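Local coordinates for flagellar brake protein YcgR (Escherichia coli K-12, PDB 5Y6H), which acts as a flagellar brake, slowing the motor when bound to cyclic di-GMP, and is seen here as its N-terminal PilZN domain, at residues I28-S33 against I71-E76; D49-D54 against T102-T107. All blocks are in the same frame, centred on the assembly; numbering follows the deposited sequence.

Contact 1: I28-S33 against I71-E76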
loop_
_atom_site.group_PDB
_atom_site.type_symbol
_atom_site.label_atom_id
_atom_site.label_comp_id
_atom_site.label_asym_id
_atom_site.label_seq_id
_atom_site.Cartn_x
_atom_site.Cartn_y
_atom_site.Cartn_z
ATOM N N ILE A 28 1.741 -10.778 -1.975
ATOM C CA ILE A 28 0.513 -11.127 -1.267
ATOM C C ILE A 28 -0.519 -10.028 -1.494
ATOM O O ILE A 28 -0.152 -8.907 -1.882
ATOM C CB ILE A 28 0.777 -11.350 0.231
ATOM C CG1 ILE A 28 1.357 -10.093 0.875
ATOM C CG2 ILE A 28 1.673 -12.557 0.439
ATOM C CD1 ILE A 28 1.327 -10.139 2.400
ATOM N N PRO A 29 -1.808 -10.292 -1.275
ATOM C CA PRO A 29 -2.815 -9.250 -1.499
ATOM C C PRO A 29 -2.674 -8.106 -0.510
ATOM O O PRO A 29 -2.229 -8.279 0.627
ATOM C CB PRO A 29 -4.147 -9.986 -1.301
ATOM C CG PRO A 29 -3.821 -11.435 -1.392
ATOM C CD PRO A 29 -2.423 -11.577 -0.900
ATOM N N LEU A 30 -3.052 -6.918 -0.968
ATOM C CA LEU A 30 -3.147 -5.740 -0.123
ATOM C C LEU A 30 -4.615 -5.392 0.074
ATOM O O LEU A 30 -5.462 -5.722 -0.760
ATOM C CB LEU A 30 -2.437 -4.535 -0.751
ATOM C CG LEU A 30 -1.002 -4.646 -1.265
ATOM C CD1 LEU A 30 -0.536 -3.284 -1.755
ATOM C CD2 LEU A 30 -0.058 -5.184 -0.205
ATOM N N ARG A 31 -4.913 -4.719 1.179
ATOM C CA ARG A 31 -6.207 -4.079 1.368
ATOM C C ARG A 31 -6.003 -2.574 1.439
ATOM O O ARG A 31 -5.204 -2.091 2.249
ATOM C CB ARG A 31 -6.908 -4.579 2.635
ATOM C CG ARG A 31 -8.188 -3.813 2.958
ATOM C CD ARG A 31 -8.854 -4.330 4.219
ATOM N NE ARG A 31 -9.113 -5.764 4.150
ATOM C CZ ARG A 31 -9.349 -6.530 5.209
ATOM N NH1 ARG A 31 -9.574 -7.829 5.054
ATOM N NH2 ARG A 31 -9.361 -5.999 6.423
ATOM N N LEU A 32 -6.706 -1.842 0.576
ATOM C CA LEU A 32 -6.751 -0.386 0.619
ATOM C C LEU A 32 -8.050 0.017 1.299
ATOM O O LEU A 32 -9.133 -0.363 0.842
ATOM C CB LEU A 32 -6.681 0.222 -0.783
ATOM C CG LEU A 32 -5.332 0.495 -1.459
ATOM C CD1 LEU A 32 -4.344 -0.653 -1.272
ATOM C CD2 LEU A 32 -5.541 0.785 -2.943
ATOM N N SER A 33 -7.947 0.777 2.384
ATOM C CA SER A 33 -9.115 1.221 3.128
ATOM C C SER A 33 -9.147 2.742 3.202
ATOM O O SER A 33 -8.111 3.387 3.393
ATOM C CB SER A 33 -9.131 0.627 4.539
ATOM O OG SER A 33 -9.136 -0.793 4.506
ATOM N N ILE A 71 -5.435 7.054 2.841
ATOM C CA ILE A 71 -5.664 5.666 2.452
ATOM C C ILE A 71 -4.756 4.791 3.303
ATOM O O ILE A 71 -3.533 4.973 3.296
ATOM C CB ILE A 71 -5.390 5.424 0.955
ATOM C CG1 ILE A 71 -6.270 6.320 0.077
ATOM C CG2 ILE A 71 -5.596 3.959 0.605
ATOM C CD1 ILE A 71 -5.584 7.587 -0.390
ATOM N N THR A 72 -5.347 3.848 4.033
ATOM C CA THR A 72 -4.603 2.899 4.850
ATOM C C THR A 72 -4.399 1.607 4.070
ATOM O O THR A 72 -5.357 1.044 3.529
ATOM C CB THR A 72 -5.334 2.613 6.163
ATOM O OG1 THR A 72 -5.409 3.816 6.936
ATOM C CG2 THR A 72 -4.602 1.547 6.967
ATOM N N ILE A 73 -3.155 1.141 4.012
ATOM C CA ILE A 73 -2.791 -0.051 3.258
ATOM C C ILE A 73 -2.362 -1.128 4.244
ATOM O O ILE A 73 -1.493 -0.889 5.092
ATOM C CB ILE A 73 -1.685 0.261 2.235
ATOM C CG1 ILE A 73 -2.163 1.371 1.288
ATOM C CG2 ILE A 73 -1.301 -0.993 1.473
ATOM C CD1 ILE A 73 -1.145 1.828 0.287
ATOM N N THR A 74 -2.988 -2.308 4.145
ATOM C CA THR A 74 -2.714 -3.433 5.034
ATOM C C THR A 74 -2.408 -4.687 4.227
ATOM O O THR A 74 -2.950 -4.894 3.138
ATOM C CB THR A 74 -3.905 -3.720 5.971
ATOM O OG1 THR A 74 -5.103 -3.846 5.192
ATOM C CG2 THR A 74 -4.074 -2.575 6.972
ATOM N N ALA A 75 -1.551 -5.538 4.786
ATOM C CA ALA A 75 -1.233 -6.821 4.179
ATOM C C ALA A 75 -0.713 -7.739 5.274
ATOM O O ALA A 75 0.048 -7.302 6.141
ATOM C CB ALA A 75 -0.193 -6.690 3.059
ATOM N N GLU A 76 -1.130 -9.002 5.247
ATOM C CA GLU A 76 -0.690 -9.910 6.295
ATOM C C GLU A 76 -0.572 -11.332 5.770
ATOM O O GLU A 76 -1.350 -11.768 4.917
ATOM C CB GLU A 76 -1.632 -9.883 7.506
ATOM C CG GLU A 76 -3.095 -10.122 7.188
ATOM C CD GLU A 76 -4.005 -9.650 8.307
ATOM O OE1 GLU A 76 -3.799 -10.087 9.458
ATOM O OE2 GLU A 76 -4.917 -8.838 8.040
HETATM O O HOH W 1 -2.757 -9.754 2.795
HETATM O O HOH W 2 -6.344 -1.460 4.946
#

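Contact 2: D49-D54 against T102-T107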
loop_
_atom_site.group_PDB
_atom_site.type_symbol
_atom_site.label_atom_id
_atom_site.label_comp_id
_atom_site.label_asym_id
_atom_site.label_seq_id
_atom_site.Cartn_x
_atom_site.Cartn_y
_atom_site.Cartn_z
ATOM N N ASP A 49 11.226 5.858 -5.038
ATOM C CA ASP A 49 10.396 7.046 -5.136
ATOM C C ASP A 49 8.926 6.768 -5.423
ATOM O O ASP A 49 8.129 7.713 -5.398
ATOM C CB ASP A 49 10.947 7.985 -6.219
ATOM C CG ASP A 49 12.297 8.569 -5.853
ATOM O OD1 ASP A 49 13.117 8.786 -6.769
ATOM O OD2 ASP A 49 12.535 8.810 -4.651
ATOM N N LYS A 50 8.530 5.519 -5.678
ATOM C CA LYS A 50 7.147 5.299 -6.085
ATOM C C LYS A 50 6.688 3.881 -5.766
ATOM O O LYS A 50 7.480 2.934 -5.759
ATOM C CB LYS A 50 6.965 5.594 -7.581
ATOM C CG LYS A 50 6.987 4.370 -8.482
ATOM C CD LYS A 50 6.746 4.749 -9.936
ATOM C CE LYS A 50 7.620 3.928 -10.869
ATOM N NZ LYS A 50 7.297 4.181 -12.301
ATOM N N LEU A 51 5.390 3.761 -5.491
ATOM C CA LEU A 51 4.681 2.492 -5.397
ATOM C C LEU A 51 3.612 2.458 -6.479
ATOM O O LEU A 51 2.883 3.436 -6.665
ATOM C CB LEU A 51 3.993 2.313 -4.033
ATOM C CG LEU A 51 4.753 2.031 -2.739
ATOM C CD1 LEU A 51 5.654 3.189 -2.365
ATOM C CD2 LEU A 51 3.758 1.741 -1.614
ATOM N N VAL A 52 3.503 1.331 -7.177
ATOM C CA VAL A 52 2.448 1.116 -8.164
ATOM C C VAL A 52 1.519 0.042 -7.620
ATOM O O VAL A 52 1.966 -1.069 -7.313
ATOM C CB VAL A 52 3.018 0.712 -9.532
ATOM C CG1 VAL A 52 1.905 0.623 -10.562
ATOM C CG2 VAL A 52 4.080 1.703 -9.980
ATOM N N LEU A 53 0.229 0.366 -7.502
ATOM C CA LEU A 53 -0.760 -0.514 -6.891
ATOM C C LEU A 53 -1.842 -0.883 -7.899
ATOM O O LEU A 53 -2.278 -0.042 -8.690
ATOM C CB LEU A 53 -1.405 0.151 -5.665
ATOM C CG LEU A 53 -0.448 0.716 -4.612
ATOM C CD1 LEU A 53 -1.188 1.598 -3.617
ATOM C CD2 LEU A 53 0.282 -0.409 -3.886
ATOM N N ASP A 54 -2.288 -2.137 -7.851
ATOM C CA ASP A 54 -3.329 -2.605 -8.759
ATOM C C ASP A 54 -4.672 -1.946 -8.449
ATOM O O ASP A 54 -5.003 -1.664 -7.292
ATOM C CB ASP A 54 -3.467 -4.129 -8.664
ATOM C CG ASP A 54 -4.127 -4.741 -9.890
ATOM O OD1 ASP A 54 -4.268 -4.043 -10.915
ATOM O OD2 ASP A 54 -4.510 -5.931 -9.828
ATOM N N THR A 102 1.514 6.001 -5.854
ATOM C CA THR A 102 1.734 6.808 -4.664
ATOM C C THR A 102 3.223 6.747 -4.337
ATOM O O THR A 102 4.025 6.239 -5.128
ATOM C CB THR A 102 0.821 6.339 -3.522
ATOM O OG1 THR A 102 0.830 7.306 -2.464
ATOM C CG2 THR A 102 1.249 4.977 -2.988
ATOM N N VAL A 103 3.606 7.287 -3.188
ATOM C CA VAL A 103 5.017 7.372 -2.814
ATOM C C VAL A 103 5.186 6.690 -1.464
ATOM O O VAL A 103 4.207 6.505 -0.720
ATOM C CB VAL A 103 5.518 8.835 -2.794
ATOM C CG1 VAL A 103 5.302 9.482 -4.159
ATOM C CG2 VAL A 103 4.831 9.625 -1.702
ATOM N N PRO A 104 6.407 6.278 -1.124
ATOM C CA PRO A 104 6.633 5.568 0.145
ATOM C C PRO A 104 6.209 6.407 1.336
ATOM O O PRO A 104 6.415 7.630 1.359
ATOM C CB PRO A 104 8.149 5.320 0.146
ATOM C CG PRO A 104 8.521 5.277 -1.289
ATOM C CD PRO A 104 7.613 6.266 -1.976
ATOM N N PRO A 105 5.607 5.777 2.350
ATOM C CA PRO A 105 5.205 6.528 3.533
ATOM C C PRO A 105 6.415 6.875 4.378
ATOM O O PRO A 105 7.454 6.199 4.309
ATOM C CB PRO A 105 4.275 5.544 4.267
ATOM C CG PRO A 105 4.888 4.208 3.936
ATOM C CD PRO A 105 5.339 4.335 2.491
ATOM N N PRO A 106 6.331 7.932 5.188
ATOM C CA PRO A 106 7.454 8.239 6.090
ATOM C C PRO A 106 7.622 7.220 7.203
ATOM O O PRO A 106 8.738 7.052 7.710
ATOM C CB PRO A 106 7.098 9.629 6.635
ATOM C CG PRO A 106 5.615 9.733 6.460
ATOM C CD PRO A 106 5.301 8.981 5.208
ATOM N N THR A 107 6.551 6.541 7.608
ATOM C CA THR A 107 6.642 5.473 8.595
ATOM C C THR A 107 5.786 4.299 8.143
ATOM O O THR A 107 4.862 4.447 7.340
ATOM C CB THR A 107 6.205 5.926 10.001
ATOM O OG1 THR A 107 4.804 6.236 10.001
ATOM C CG2 THR A 107 6.997 7.143 10.462
#

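Contact 1: I28-S33 against I71-E76
The T74 hydroxyl sits between its own backbone N and carbonyl carbon (chi1 52°). This turns T74 OG1 toward R31, 3.2 Å from R31 CB. The R31 chain leaves with CG opposite its backbone N (chi1 173°), and its CB, CG and CD pass over that hydroxyl. A water bridges the same face. It donates to R31 O and also hydrogen-bonds T74 OG1 and S33 OG. A second water joins P29 O to E76 N beyond the last direct bond.

The other face is apolar. L30 splits its branches: CD2 meets A75 CB at 3.6 Å and CD1 meets I73 CG2 at 4.0 Å. L32 lies alongside I73, both pointing the same way, with CD1 3.9 Å from I73 CG1. I28 CD1 also reaches A75 CB, and L23 of helix 13-26 packs on I28, L30 and A75.

Four backbone hydrogen bonds pair R31 with T74 and S33 with T72. L32 and I73 form the non-hydrogen-bonded pair between them. This is regular antiparallel pairing of two inner strands, 30-34 and 71-77, in the PilZN-domain sheet, with a polar face of R31, S33, T72 and T74 that holds a water, and a buried apolar face.

Contact 2: D49-D54 against T102-T107
L51 and T102 form an antiparallel hydrogen-bonded pair, the one beta bridge between these segments. L51 N donates to T102 O at 2.9 Å and T102 N donates to L51 O at 3.0 Å. The first bond is nearly straight at the hydrogen (175°), but L51 N lies 41° above the plane of the T102 carbonyl. K50 CA adds a CA-H...O contact to T102 O at 3.4 Å. Past T102 the pairing stops. V103 leads into three successive prolines, P104, P105 and P106, and the chain leaves the strand as a loop.

The L51 side chain covers the start of that loop. Its CG lies opposite its own carbonyl carbon (chi1 -72°), and CD1 reaches over the V103-P104 peptide. L51 CD1 is 3.4 Å from P104 N. The proline ring also meets the backbone of D49 through CD. V103 CG1 touches D49 O at 3.6 Å. On the face shared by L51 and T102, T102 CG2 packs against L51 CB at 4.0 Å, and L53 CD1 comes up to the same methyl group. F84 of strand 80-86 also packs on L51 and on P105.

The threonine divides its two branches. CG2 faces the leucines, while OG1 hydrogen-bonds Q88 O outside these segments. The buried hydroxyl is therefore satisfied without drawing on L51. The contact lies where strand 97-102 leaves the antiparallel sheet of the PilZN domain, beside strand 50-54. P104 and the two prolines after it have no amide hydrogen to donate, so the ladder cannot continue through their nitrogens. Two backbone bonds thus fix the end of strand 97-102, and apolar contact with L51 takes over where the prolines begin.

From the N terminus, the chain passes helix 13-26 and enters strand 30-34, the first half of contact 1. Strand 37-47 follows, and then strand 50-54 opens contact 2. Helix 59-67 leads to strand 71-77, which closes contact 1 after 37 intervening residues. The chain continues through strands 80-86, 90-94 and 97-102 before closing contact 2 over 47 residues. The segments alternate, so the two closures cross rather than nest. Both contacts reach the same antiparallel sheet, with strand 37-47 between strands 30-34 and 50-54. Their centres are about 12 Å apart. L53 joins them directly: L53 CD2 is 3.7 Å from L30 CD1.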